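Local atomic coordinates of Serine/threonine-protein kinase Tel1 (PDB entry 6SKY), a protein that phosphorylates serine and threonine residues of other proteins with ATP, probably at [ST]-Q sites, and probably acts as a DNA damage sensor that activates checkpoint signalling. Residues T2014-T2017 against A2018-E2022; W2035-T2038 against V2039-Y2043; R2134-T2137 against L2138-S2142; S2121-Y2124 against A2125-S2128; G1952-S1955 against L1956-G1960. All blocks are in the same frame, centred on the assembly; numbering follows the deposited sequence.

Contact 1. Residues T2014-T2017 against A2018-E2022; sequences TFTT and ARKLE
The amide N of K2020 reaches back one helical turn to the carbonyl O of T2016, 2.9 Å away, at an N-H...O angle of 155°. L2021 N repeats the step to T2017 O, more nearly straight at 168°. Over the first of these bonds T2016 and K2020 run side by side and point the same way, the methyl CG2 of T2016 lying 3.7 Å from CE of K2020. With CG2 set opposite the backbone N, the hydroxyl OG1 is turned back to D2012 O; threonine thus spends its polar branch on the preceding turn and its apolar branch on the lysine chain. With an alanine here instead of the lysine, the T2016 methyl would probably lose its aliphatic neighbour, opening a gap beside it. This is the last part of helix 2011-2021 in the FAT domain, ended by a Schellman motif: E2022, with positive phi, is the C-prime residue, and I2023 N returns to A2018 O. T2017 and L2021 also lie alongside each other, while R1970 of the second subunit hydrogen-bonds E2022 O. A bend at chi3 (54°) brings R2019 NH1 beside T2016 CG2, and the guanidinium makes weak hydrogen bonds to S2132 OG and T2136 OG1.

Contact 2. Residues W2035-T2038 against V2039-Y2043; sequences WAVT and VYKAY
W2035 presents the edge of its indole to V2039: CG2 of the valine sits near the ring plane, 4.3 Å from CE3 of the tryptophan, an apolar touch between residues one turn apart. Both belong to the first turns of helix 2035-2047, a helix of the FAT domain in a protein described as an alpha solenoid. A second ring, that of Y2040, leaves the segment and meets F2015 edge-to-face, while its OH hydrogen-bonds I2023 O and L2026 N; a tyrosine suits this place because its ring packs against helix 2011-2021 and its hydroxyl still reaches the loop beyond. With CG anti to the backbone N (chi1 -178°), that ring swings out from the turn. Regular backbone bonds hold the rest. V2039 N to W2035 O (3.0 Å) is nearly straight at 174°, and A2042 N reaches T2038 O at 3.1 Å. A small alanine at A2036 suits a buried helix face, and T2038 spends its hydroxyl on a weak bond to S2034 O. K2041 bends at chi3 and chi4 back over V2037, towards a weak bond with P2029 O, and K2041 NZ comes within 3.7 Å of V2037 CG1.

Contact 3. Residues R2134-T2137 against L2138-S2142; sequences RETT and LSMWS
Backbone hydrogen bonds are the frame on which R2134-T2137 and L2138-S2142 meet, in the FAT helix 2124-2143: L2138 N to R2134 O at 3.0 Å, M2140 N to T2136 O at 2.9 Å and W2141 N to T2137 O at 3.0 Å. Apolar touches follow the same one-turn spacing. CD1 of L2138 comes 4.4 Å from CG of R2134, and CG2 of T2136 lies 4.2 Å from CG of M2140, so an arginine and a threonine serve here through their carbon atoms. Among the hydroxyls, S2139 OG takes the position between its backbone N and carbonyl carbon (chi1 81°), 3.2 Å from T2136 O, and hydrogen-bonds E2022 OE2. T2137 OG1 bonds C2133 O and probably also the hydroxyl of Y2043, though that second pair lies too close for its length to be trusted. R2134 also makes a cation-pi contact with F2112. Around the turn, helix 2035-2047 meets T2136 and M2140, 2077-2097 meets T2137 and W2141, 2154-2174 borders E2135, L2138 and S2139, and R2019 of helix 2011-2021 reaches T2136 OG1 through a weak bond.

Contact 4. Residues S2121-Y2124 against A2125-S2128; sequences SGRY and ADVS
The start of helix 2124-2143 is formed here, with R2123 at the N-cap position and V2127 taking up its carbonyl: V2127 N to R2123 O is 3.3 Å at 158°. One residue on, S2128 N bonds Y2124 O at 2.9 Å. The phenol ring of Y2124 is the flat group of the turn. S2128 CB lies over one face, 4.2 Å from the ring centroid and 23° off the normal, a CH-pi contact displaced toward the rim near CZ and OH. Serine suits the site because its short side chain lays CB on the ring face while OG, placed between the backbone N and the carbonyl carbon (chi1 74°), turns back to donate to A2125 O at 3.0 Å. R2123 O and Y2124 O, at the helix start, thus accept the first i to i+4 bonds. D2126 OD2 lies 3.7 Å from R2123 CB but 4.5 Å from R2123 NE, beyond a salt bridge and well out of the guanidinium plane, so only a general attraction is plausible. Each charge has its own mate, R2081 for the aspartate and D1925 for the arginine. Were Y2124 replaced by an alanine, S2128 CB would probably lose the ring face it packs on, and that side of the first turn would be uncovered. V2127 CG2 also reaches back to G2122 C, just before the cap, at 4.3 Å.

Contact 5. Residues G1952-S1955 against L1956-G1960; sequences GAKS and LAFRG
F1958 and K1954 meet on the more buried side of this contact, in the first turns of helix 1953-1968, whose N-cap is G1952. The phenyl ring turns its edge to the backbone of the previous turn, with K1954 O near the ring plane; CE1 of F1958 also comes to 4.4 Å from CE of K1954. Phenylalanine suits this place because it is surrounded by other side chains: its ring meets H2217 of the second subunit, the planes at about 60°, and packs on L1939 and L1943 of helix 1939-1948. Set between the backbone N and the carbonyl carbon (chi1 62°), S1955 OG reaches D1951 O, a good use of a small polar side chain in a buried first turn. The opposite character appears at the cap. There A1953 is exposed, and L1956 N holds G1952 O only weakly, at 3.4 Å, although A1957 N reaches A1953 O at 3.0 Å. Glycine and alanine put little bulk at this looser end. L1956 packs instead against L1981 of helix 1974-1988 and L1993 of the second subunit. The guanidinium of R1959 leads away to a salt bridge with D1977, while its backbone stays tied to the turn before: R1959 N bonds S1955 O at 2.9 Å, with an N-H...O angle of 158°.

In the fold
Along the chain the order is contact 5, contact 1, contact 2, contact 4 and contact 3, all within the FAT region. Contacts 1, 2 and 3 cluster, their centres 10 to 14 Å apart: consecutive helices 2011-2021 and 2035-2047 pack directly, and both meet helix 2124-2143, whose opening turns hold contact 4, about 20 Å from each of the three between centres. Contact 5 lies 22 Å from contact 1, centre to centre, without touching it. These three helices, the last of them well separated in sequence from the other two, thus pack together, and contacts 1 and 5 both reach the second subunit, tying this part of the FAT region to the dimer.

Contact 1. Residues T2014-T2017 against A2018-E2022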
loop_
_atom_site.group_PDB
_atom_site.type_symbol
_atom_site.label_atom_id
_atom_site.label_comp_id
_atom_site.label_asym_id
_atom_site.label_seq_id
_atom_site.Cartn_x
_atom_site.Cartn_y
_atom_site.Cartn_z
ATOM N N THR A 2014 -30.395 10.752 1.093
ATOM C CA THR A 2014 -31.552 10.147 1.738
ATOM C C THR A 2014 -32.172 9.071 0.864
ATOM O O THR A 2014 -32.375 7.936 1.306
ATOM C CB THR A 2014 -32.587 11.217 2.062
ATOM O OG1 THR A 2014 -31.987 12.226 2.877
ATOM C CG2 THR A 2014 -33.746 10.616 2.797
ATOM N N PHE A 2015 -32.453 9.398 -0.396
ATOM C CA PHE A 2015 -33.199 8.446 -1.207
ATOM C C PHE A 2015 -32.327 7.366 -1.831
ATOM O O PHE A 2015 -32.812 6.250 -2.045
ATOM C CB PHE A 2015 -34.009 9.207 -2.243
ATOM C CG PHE A 2015 -35.135 9.962 -1.637
ATOM C CD1 PHE A 2015 -36.357 9.371 -1.461
ATOM C CD2 PHE A 2015 -34.954 11.239 -1.173
ATOM C CE1 PHE A 2015 -37.377 10.046 -0.872
ATOM C CE2 PHE A 2015 -35.977 11.914 -0.585
ATOM C CZ PHE A 2015 -37.183 11.316 -0.434
ATOM N N THR A 2016 -31.037 7.626 -2.037
ATOM C CA THR A 2016 -30.122 6.561 -2.420
ATOM C C THR A 2016 -29.988 5.534 -1.310
ATOM O O THR A 2016 -30.030 4.326 -1.560
ATOM C CB THR A 2016 -28.760 7.145 -2.766
ATOM O OG1 THR A 2016 -28.900 8.076 -3.838
ATOM C CG2 THR A 2016 -27.829 6.062 -3.197
ATOM N N THR A 2017 -29.830 5.998 -0.070
ATOM C CA THR A 2017 -29.713 5.086 1.058
ATOM C C THR A 2017 -31.000 4.313 1.281
ATOM O O THR A 2017 -30.967 3.120 1.590
ATOM C CB THR A 2017 -29.340 5.872 2.304
ATOM O OG1 THR A 2017 -28.144 6.612 2.055
ATOM C CG2 THR A 2017 -29.109 4.953 3.455
ATOM N N ALA A 2018 -32.145 4.974 1.126
ATOM C CA ALA A 2018 -33.414 4.281 1.286
ATOM C C ALA A 2018 -33.598 3.208 0.229
ATOM O O ALA A 2018 -34.159 2.150 0.511
ATOM C CB ALA A 2018 -34.559 5.281 1.234
ATOM N N ARG A 2019 -33.138 3.460 -0.997
ATOM C CA ARG A 2019 -33.269 2.448 -2.037
ATOM C C ARG A 2019 -32.298 1.295 -1.829
ATOM O O ARG A 2019 -32.635 0.140 -2.098
ATOM C CB ARG A 2019 -33.057 3.075 -3.403
ATOM C CG ARG A 2019 -33.223 2.104 -4.527
ATOM C CD ARG A 2019 -32.904 2.725 -5.854
ATOM N NE ARG A 2019 -31.592 3.349 -5.884
ATOM C CZ ARG A 2019 -30.454 2.683 -5.973
ATOM N NH1 ARG A 2019 -29.309 3.334 -5.998
ATOM N NH2 ARG A 2019 -30.460 1.370 -6.017
ATOM N N LYS A 2020 -31.085 1.583 -1.363
ATOM C CA LYS A 2020 -30.114 0.517 -1.149
ATOM C C LYS A 2020 -30.506 -0.377 0.016
ATOM O O LYS A 2020 -30.344 -1.596 -0.056
ATOM C CB LYS A 2020 -28.731 1.104 -0.919
ATOM C CG LYS A 2020 -28.084 1.621 -2.160
ATOM C CD LYS A 2020 -26.790 2.302 -1.826
ATOM C CE LYS A 2020 -26.104 2.784 -3.074
ATOM N NZ LYS A 2020 -25.863 1.651 -3.989
ATOM N N LEU A 2021 -31.002 0.201 1.105
ATOM C CA LEU A 2021 -31.445 -0.613 2.228
ATOM C C LEU A 2021 -32.860 -1.134 2.061
ATOM O O LEU A 2021 -33.305 -1.926 2.892
ATOM C CB LEU A 2021 -31.354 0.181 3.524
ATOM C CG LEU A 2021 -29.937 0.527 3.954
ATOM C CD1 LEU A 2021 -29.964 1.442 5.143
ATOM C CD2 LEU A 2021 -29.184 -0.732 4.267
ATOM N N GLU A 2022 -33.569 -0.703 1.021
ATOM C CA GLU A 2022 -34.939 -1.117 0.735
ATOM C C GLU A 2022 -35.894 -0.707 1.851
ATOM O O GLU A 2022 -36.549 -1.528 2.484
ATOM C CB GLU A 2022 -35.002 -2.614 0.467
ATOM C CG GLU A 2022 -34.203 -3.007 -0.734
ATOM C CD GLU A 2022 -34.480 -4.413 -1.169
ATOM O OE1 GLU A 2022 -35.058 -5.168 -0.369
ATOM O OE2 GLU A 2022 -34.128 -4.763 -2.314
#

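Contact 2. Residues W2035-T2038 against V2039-Y2043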
loop_
_atom_site.group_PDB
_atom_site.type_symbol
_atom_site.label_atom_id
_atom_site.label_comp_id
_atom_site.label_asym_id
_atom_site.label_seq_id
_atom_site.Cartn_x
_atom_site.Cartn_y
_atom_site.Cartn_z
ATOM N N TRP A 2035 -32.567 12.849 -9.277
ATOM C CA TRP A 2035 -32.730 11.564 -9.943
ATOM C C TRP A 2035 -33.027 10.460 -8.943
ATOM O O TRP A 2035 -33.747 9.502 -9.261
ATOM C CB TRP A 2035 -31.479 11.232 -10.750
ATOM C CG TRP A 2035 -30.324 10.870 -9.910
ATOM C CD1 TRP A 2035 -29.405 11.712 -9.385
ATOM C CD2 TRP A 2035 -29.963 9.560 -9.480
ATOM N NE1 TRP A 2035 -28.489 11.010 -8.652
ATOM C CE2 TRP A 2035 -28.814 9.685 -8.695
ATOM C CE3 TRP A 2035 -30.506 8.294 -9.679
ATOM C CZ2 TRP A 2035 -28.198 8.596 -8.112
ATOM C CZ3 TRP A 2035 -29.894 7.222 -9.104
ATOM C CH2 TRP A 2035 -28.753 7.373 -8.331
ATOM N N ALA A 2036 -32.494 10.588 -7.728
ATOM C CA ALA A 2036 -32.690 9.574 -6.705
ATOM C C ALA A 2036 -34.147 9.484 -6.300
ATOM O O ALA A 2036 -34.661 8.390 -6.071
ATOM C CB ALA A 2036 -31.812 9.886 -5.504
ATOM N N VAL A 2037 -34.838 10.620 -6.252
ATOM C CA VAL A 2037 -36.251 10.625 -5.897
ATOM C C VAL A 2037 -37.086 9.973 -6.988
ATOM O O VAL A 2037 -38.019 9.222 -6.704
ATOM C CB VAL A 2037 -36.711 12.060 -5.610
ATOM C CG1 VAL A 2037 -38.138 12.069 -5.177
ATOM C CG2 VAL A 2037 -35.843 12.670 -4.551
ATOM N N THR A 2038 -36.756 10.237 -8.251
ATOM C CA THR A 2038 -37.463 9.627 -9.370
ATOM C C THR A 2038 -37.341 8.113 -9.338
ATOM O O THR A 2038 -38.341 7.381 -9.409
ATOM C CB THR A 2038 -36.894 10.173 -10.675
ATOM O OG1 THR A 2038 -37.142 11.576 -10.760
ATOM C CG2 THR A 2038 -37.519 9.492 -11.855
ATOM N N VAL A 2039 -36.109 7.628 -9.240
ATOM C CA VAL A 2039 -35.871 6.192 -9.219
ATOM C C VAL A 2039 -36.511 5.562 -7.986
ATOM O O VAL A 2039 -37.103 4.474 -8.057
ATOM C CB VAL A 2039 -34.357 5.943 -9.301
ATOM C CG1 VAL A 2039 -33.996 4.647 -8.698
ATOM C CG2 VAL A 2039 -33.921 5.986 -10.734
ATOM N N TYR A 2040 -36.441 6.253 -6.849
ATOM C CA TYR A 2040 -37.042 5.750 -5.627
ATOM C C TYR A 2040 -38.544 5.618 -5.758
ATOM O O TYR A 2040 -39.123 4.641 -5.290
ATOM C CB TYR A 2040 -36.705 6.673 -4.467
ATOM C CG TYR A 2040 -37.251 6.188 -3.161
ATOM C CD1 TYR A 2040 -36.683 5.113 -2.522
ATOM C CD2 TYR A 2040 -38.334 6.800 -2.568
ATOM C CE1 TYR A 2040 -37.172 4.661 -1.345
ATOM C CE2 TYR A 2040 -38.827 6.350 -1.384
ATOM C CZ TYR A 2040 -38.240 5.278 -0.779
ATOM O OH TYR A 2040 -38.717 4.815 0.410
ATOM N N LYS A 2041 -39.202 6.609 -6.359
ATOM C CA LYS A 2041 -40.648 6.534 -6.507
ATOM C C LYS A 2041 -41.046 5.384 -7.406
ATOM O O LYS A 2041 -42.035 4.699 -7.137
ATOM C CB LYS A 2041 -41.198 7.846 -7.044
ATOM C CG LYS A 2041 -41.073 8.980 -6.071
ATOM C CD LYS A 2041 -42.177 9.978 -6.255
ATOM C CE LYS A 2041 -42.035 10.724 -7.549
ATOM N NZ LYS A 2041 -41.074 11.840 -7.420
ATOM N N ALA A 2042 -40.278 5.134 -8.464
ATOM C CA ALA A 2042 -40.568 3.974 -9.305
ATOM C C ALA A 2042 -40.462 2.668 -8.521
ATOM O O ALA A 2042 -41.352 1.812 -8.596
ATOM C CB ALA A 2042 -39.638 3.952 -10.510
ATOM N N TYR A 2043 -39.388 2.492 -7.749
ATOM C CA TYR A 2043 -39.243 1.226 -7.024
ATOM C C TYR A 2043 -40.239 1.100 -5.879
ATOM O O TYR A 2043 -40.708 -0.004 -5.584
ATOM C CB TYR A 2043 -37.823 1.058 -6.494
ATOM C CG TYR A 2043 -36.833 0.790 -7.579
ATOM C CD1 TYR A 2043 -36.945 -0.321 -8.377
ATOM C CD2 TYR A 2043 -35.792 1.655 -7.814
ATOM C CE1 TYR A 2043 -36.054 -0.555 -9.374
ATOM C CE2 TYR A 2043 -34.896 1.421 -8.805
ATOM C CZ TYR A 2043 -35.030 0.323 -9.583
ATOM O OH TYR A 2043 -34.123 0.099 -10.579
#

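Contact 3. Residues R2134-T2137 against L2138-S2142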
loop_
_atom_site.group_PDB
_atom_site.type_symbol
_atom_site.label_atom_id
_atom_site.label_comp_id
_atom_site.label_asym_id
_atom_site.label_seq_id
_atom_site.Cartn_x
_atom_site.Cartn_y
_atom_site.Cartn_z
ATOM N N ARG A 2134 -29.601 -1.520 -11.255
ATOM C CA ARG A 2134 -29.928 -2.822 -11.827
ATOM C C ARG A 2134 -30.037 -3.889 -10.752
ATOM O O ARG A 2134 -30.887 -4.781 -10.831
ATOM C CB ARG A 2134 -28.877 -3.212 -12.855
ATOM C CG ARG A 2134 -29.137 -4.521 -13.530
ATOM C CD ARG A 2134 -27.905 -5.028 -14.210
ATOM N NE ARG A 2134 -27.541 -4.215 -15.360
ATOM C CZ ARG A 2134 -26.460 -4.418 -16.098
ATOM N NH1 ARG A 2134 -26.204 -3.637 -17.128
ATOM N NH2 ARG A 2134 -25.633 -5.403 -15.801
ATOM N N GLU A 2135 -29.179 -3.814 -9.742
ATOM C CA GLU A 2135 -29.278 -4.731 -8.613
ATOM C C GLU A 2135 -30.609 -4.584 -7.891
ATOM O O GLU A 2135 -31.266 -5.581 -7.561
ATOM C CB GLU A 2135 -28.125 -4.475 -7.660
ATOM C CG GLU A 2135 -28.088 -5.371 -6.473
ATOM C CD GLU A 2135 -27.389 -4.716 -5.318
ATOM O OE1 GLU A 2135 -27.336 -3.470 -5.303
ATOM O OE2 GLU A 2135 -26.889 -5.435 -4.428
ATOM N N THR A 2136 -31.012 -3.342 -7.619
ATOM C CA THR A 2136 -32.311 -3.114 -6.988
ATOM C C THR A 2136 -33.449 -3.666 -7.835
ATOM O O THR A 2136 -34.370 -4.302 -7.314
ATOM C CB THR A 2136 -32.530 -1.631 -6.737
ATOM O OG1 THR A 2136 -31.456 -1.126 -5.947
ATOM C CG2 THR A 2136 -33.801 -1.420 -5.994
ATOM N N THR A 2137 -33.401 -3.433 -9.143
ATOM C CA THR A 2137 -34.440 -3.929 -10.035
ATOM C C THR A 2137 -34.561 -5.442 -9.961
ATOM O O THR A 2137 -35.663 -5.981 -9.829
ATOM C CB THR A 2137 -34.139 -3.487 -11.460
ATOM O OG1 THR A 2137 -34.210 -2.065 -11.537
ATOM C CG2 THR A 2137 -35.121 -4.061 -12.402
ATOM N N LEU A 2138 -33.434 -6.147 -10.046
ATOM C CA LEU A 2138 -33.485 -7.603 -10.080
ATOM C C LEU A 2138 -33.960 -8.183 -8.754
ATOM O O LEU A 2138 -34.741 -9.142 -8.736
ATOM C CB LEU A 2138 -32.124 -8.167 -10.468
ATOM C CG LEU A 2138 -31.743 -8.012 -11.938
ATOM C CD1 LEU A 2138 -30.381 -8.578 -12.190
ATOM C CD2 LEU A 2138 -32.755 -8.685 -12.816
ATOM N N SER A 2139 -33.544 -7.595 -7.633
ATOM C CA SER A 2139 -34.000 -8.126 -6.351
ATOM C C SER A 2139 -35.481 -7.854 -6.129
ATOM O O SER A 2139 -36.219 -8.743 -5.684
ATOM C CB SER A 2139 -33.175 -7.546 -5.213
ATOM O OG SER A 2139 -33.635 -6.268 -4.858
ATOM N N MET A 2140 -35.943 -6.639 -6.441
ATOM C CA MET A 2140 -37.363 -6.335 -6.298
ATOM C C MET A 2140 -38.216 -7.235 -7.172
ATOM O O MET A 2140 -39.278 -7.692 -6.749
ATOM C CB MET A 2140 -37.627 -4.875 -6.638
ATOM C CG MET A 2140 -37.210 -3.907 -5.573
ATOM S SD MET A 2140 -38.222 -4.040 -4.106
ATOM C CE MET A 2140 -39.830 -3.854 -4.831
ATOM N N TRP A 2141 -37.780 -7.494 -8.400
ATOM C CA TRP A 2141 -38.540 -8.378 -9.270
ATOM C C TRP A 2141 -38.567 -9.794 -8.727
ATOM O O TRP A 2141 -39.568 -10.499 -8.868
ATOM C CB TRP A 2141 -37.941 -8.354 -10.666
ATOM C CG TRP A 2141 -38.799 -8.931 -11.713
ATOM C CD1 TRP A 2141 -40.014 -8.485 -12.108
ATOM C CD2 TRP A 2141 -38.489 -10.041 -12.546
ATOM N NE1 TRP A 2141 -40.493 -9.257 -13.125
ATOM C CE2 TRP A 2141 -39.569 -10.222 -13.413
ATOM C CE3 TRP A 2141 -37.403 -10.908 -12.636
ATOM C CZ2 TRP A 2141 -39.600 -11.233 -14.353
ATOM C CZ3 TRP A 2141 -37.434 -11.904 -13.570
ATOM C CH2 TRP A 2141 -38.522 -12.062 -14.416
ATOM N N SER A 2142 -37.475 -10.237 -8.110
ATOM C CA SER A 2142 -37.475 -11.573 -7.531
ATOM C C SER A 2142 -38.381 -11.669 -6.312
ATOM O O SER A 2142 -38.878 -12.753 -6.002
ATOM C CB SER A 2142 -36.058 -11.981 -7.163
ATOM O OG SER A 2142 -36.072 -13.148 -6.377
#

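Contact 4. Residues S2121-Y2124 against A2125-S2128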
loop_
_atom_site.group_PDB
_atom_site.type_symbol
_atom_site.label_atom_id
_atom_site.label_comp_id
_atom_site.label_asym_id
_atom_site.label_seq_id
_atom_site.Cartn_x
_atom_site.Cartn_y
_atom_site.Cartn_z
ATOM N N SER A 2121 -14.886 0.071 -19.788
ATOM C CA SER A 2121 -14.017 1.223 -19.986
ATOM C C SER A 2121 -14.665 2.559 -19.654
ATOM O O SER A 2121 -13.971 3.581 -19.663
ATOM C CB SER A 2121 -13.520 1.267 -21.433
ATOM O OG SER A 2121 -14.200 0.317 -22.231
ATOM N N GLY A 2122 -15.956 2.591 -19.366
ATOM C CA GLY A 2122 -16.659 3.838 -19.199
ATOM C C GLY A 2122 -16.343 4.534 -17.896
ATOM O O GLY A 2122 -15.592 4.060 -17.049
ATOM N N ARG A 2123 -16.944 5.707 -17.744
ATOM C CA ARG A 2123 -16.754 6.510 -16.549
ATOM C C ARG A 2123 -17.337 5.794 -15.341
ATOM O O ARG A 2123 -18.332 5.079 -15.444
ATOM C CB ARG A 2123 -17.416 7.868 -16.739
ATOM C CG ARG A 2123 -17.007 8.903 -15.746
ATOM C CD ARG A 2123 -17.347 10.272 -16.267
ATOM N NE ARG A 2123 -17.001 10.398 -17.676
ATOM C CZ ARG A 2123 -16.908 11.554 -18.318
ATOM N NH1 ARG A 2123 -16.590 11.575 -19.602
ATOM N NH2 ARG A 2123 -17.123 12.690 -17.673
ATOM N N TYR A 2124 -16.716 5.985 -14.181
ATOM C CA TYR A 2124 -17.095 5.159 -13.043
ATOM C C TYR A 2124 -18.402 5.596 -12.402
ATOM O O TYR A 2124 -19.152 4.746 -11.920
ATOM C CB TYR A 2124 -15.997 5.147 -11.988
ATOM C CG TYR A 2124 -16.424 4.425 -10.740
ATOM C CD1 TYR A 2124 -16.633 3.055 -10.745
ATOM C CD2 TYR A 2124 -16.645 5.112 -9.565
ATOM C CE1 TYR A 2124 -17.037 2.398 -9.618
ATOM C CE2 TYR A 2124 -17.047 4.462 -8.433
ATOM C CZ TYR A 2124 -17.240 3.107 -8.464
ATOM O OH TYR A 2124 -17.643 2.462 -7.324
ATOM N N ALA A 2125 -18.696 6.893 -12.371
ATOM C CA ALA A 2125 -19.938 7.346 -11.756
ATOM C C ALA A 2125 -21.152 6.770 -12.476
ATOM O O ALA A 2125 -22.072 6.232 -11.844
ATOM C CB ALA A 2125 -19.983 8.869 -11.742
ATOM N N ASP A 2126 -21.155 6.845 -13.807
ATOM C CA ASP A 2126 -22.274 6.327 -14.586
ATOM C C ASP A 2126 -22.418 4.828 -14.417
ATOM O O ASP A 2126 -23.530 4.316 -14.258
ATOM C CB ASP A 2126 -22.083 6.668 -16.059
ATOM C CG ASP A 2126 -21.522 8.054 -16.267
ATOM O OD1 ASP A 2126 -21.584 8.870 -15.326
ATOM O OD2 ASP A 2126 -21.021 8.332 -17.376
ATOM N N VAL A 2127 -21.299 4.109 -14.455
ATOM C CA VAL A 2127 -21.336 2.658 -14.361
ATOM C C VAL A 2127 -21.850 2.226 -13.000
ATOM O O VAL A 2127 -22.702 1.341 -12.896
ATOM C CB VAL A 2127 -19.946 2.071 -14.652
ATOM C CG1 VAL A 2127 -19.936 0.600 -14.367
ATOM C CG2 VAL A 2127 -19.583 2.312 -16.081
ATOM N N SER A 2128 -21.351 2.850 -11.937
ATOM C CA SER A 2128 -21.780 2.465 -10.603
ATOM C C SER A 2128 -23.255 2.753 -10.399
ATOM O O SER A 2128 -23.978 1.937 -9.821
ATOM C CB SER A 2128 -20.946 3.181 -9.553
ATOM O OG SER A 2128 -21.314 4.532 -9.464
#

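Contact 5. Residues G1952-S1955 against L1956-G1960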
loop_
_atom_site.group_PDB
_atom_site.type_symbol
_atom_site.label_atom_id
_atom_site.label_comp_id
_atom_site.label_asym_id
_atom_site.label_seq_id
_atom_site.Cartn_x
_atom_site.Cartn_y
_atom_site.Cartn_z
ATOM N N GLY A 1952 -12.198 7.202 -0.977
ATOM C CA GLY A 1952 -13.024 6.368 -0.132
ATOM C C GLY A 1952 -12.738 6.572 1.333
ATOM O O GLY A 1952 -13.206 7.543 1.928
ATOM N N ALA A 1953 -11.993 5.646 1.931
ATOM C CA ALA A 1953 -11.615 5.789 3.326
ATOM C C ALA A 1953 -10.666 6.952 3.554
ATOM O O ALA A 1953 -10.569 7.449 4.682
ATOM C CB ALA A 1953 -10.976 4.496 3.827
ATOM N N LYS A 1954 -9.971 7.402 2.514
ATOM C CA LYS A 1954 -8.970 8.442 2.702
ATOM C C LYS A 1954 -9.615 9.771 3.052
ATOM O O LYS A 1954 -9.057 10.547 3.831
ATOM C CB LYS A 1954 -8.116 8.569 1.449
ATOM C CG LYS A 1954 -6.991 9.561 1.567
ATOM C CD LYS A 1954 -5.704 8.906 2.002
ATOM C CE LYS A 1954 -4.547 9.876 1.891
ATOM N NZ LYS A 1954 -3.259 9.214 2.225
ATOM N N SER A 1955 -10.780 10.063 2.488
ATOM C CA SER A 1955 -11.488 11.261 2.906
ATOM C C SER A 1955 -12.291 11.026 4.166
ATOM O O SER A 1955 -12.554 11.977 4.902
ATOM C CB SER A 1955 -12.401 11.766 1.793
ATOM O OG SER A 1955 -13.385 10.814 1.465
ATOM N N LEU A 1956 -12.671 9.778 4.434
ATOM C CA LEU A 1956 -13.374 9.461 5.669
ATOM C C LEU A 1956 -12.496 9.717 6.880
ATOM O O LEU A 1956 -12.983 10.176 7.912
ATOM C CB LEU A 1956 -13.845 8.012 5.639
ATOM C CG LEU A 1956 -14.393 7.422 6.930
ATOM C CD1 LEU A 1956 -15.597 8.188 7.392
ATOM C CD2 LEU A 1956 -14.751 5.979 6.718
ATOM N N ALA A 1957 -11.193 9.467 6.764
ATOM C CA ALA A 1957 -10.274 9.751 7.863
ATOM C C ALA A 1957 -10.239 11.238 8.199
ATOM O O ALA A 1957 -10.468 11.640 9.347
ATOM C CB ALA A 1957 -8.879 9.256 7.502
ATOM N N PHE A 1958 -9.939 12.072 7.204
ATOM C CA PHE A 1958 -9.826 13.506 7.432
ATOM C C PHE A 1958 -11.159 14.114 7.844
ATOM O O PHE A 1958 -11.206 15.004 8.703
ATOM C CB PHE A 1958 -9.299 14.190 6.175
ATOM C CG PHE A 1958 -7.865 13.893 5.874
ATOM C CD1 PHE A 1958 -7.494 12.691 5.325
ATOM C CD2 PHE A 1958 -6.888 14.820 6.133
ATOM C CE1 PHE A 1958 -6.182 12.421 5.054
ATOM C CE2 PHE A 1958 -5.578 14.548 5.857
ATOM C CZ PHE A 1958 -5.227 13.349 5.318
ATOM N N ARG A 1959 -12.258 13.637 7.259
ATOM C CA ARG A 1959 -13.567 14.151 7.628
ATOM C C ARG A 1959 -13.956 13.737 9.035
ATOM O O ARG A 1959 -14.544 14.532 9.767
ATOM C CB ARG A 1959 -14.619 13.677 6.640
ATOM C CG ARG A 1959 -14.948 14.672 5.582
ATOM C CD ARG A 1959 -15.263 16.018 6.167
ATOM N NE ARG A 1959 -15.258 17.028 5.122
ATOM C CZ ARG A 1959 -15.406 18.324 5.339
ATOM N NH1 ARG A 1959 -15.386 19.171 4.324
ATOM N NH2 ARG A 1959 -15.571 18.773 6.570
ATOM N N GLY A 1960 -13.664 12.501 9.431
ATOM C CA GLY A 1960 -13.938 12.101 10.794
ATOM C C GLY A 1960 -13.152 12.909 11.799
ATOM O O GLY A 1960 -13.666 13.264 12.857
#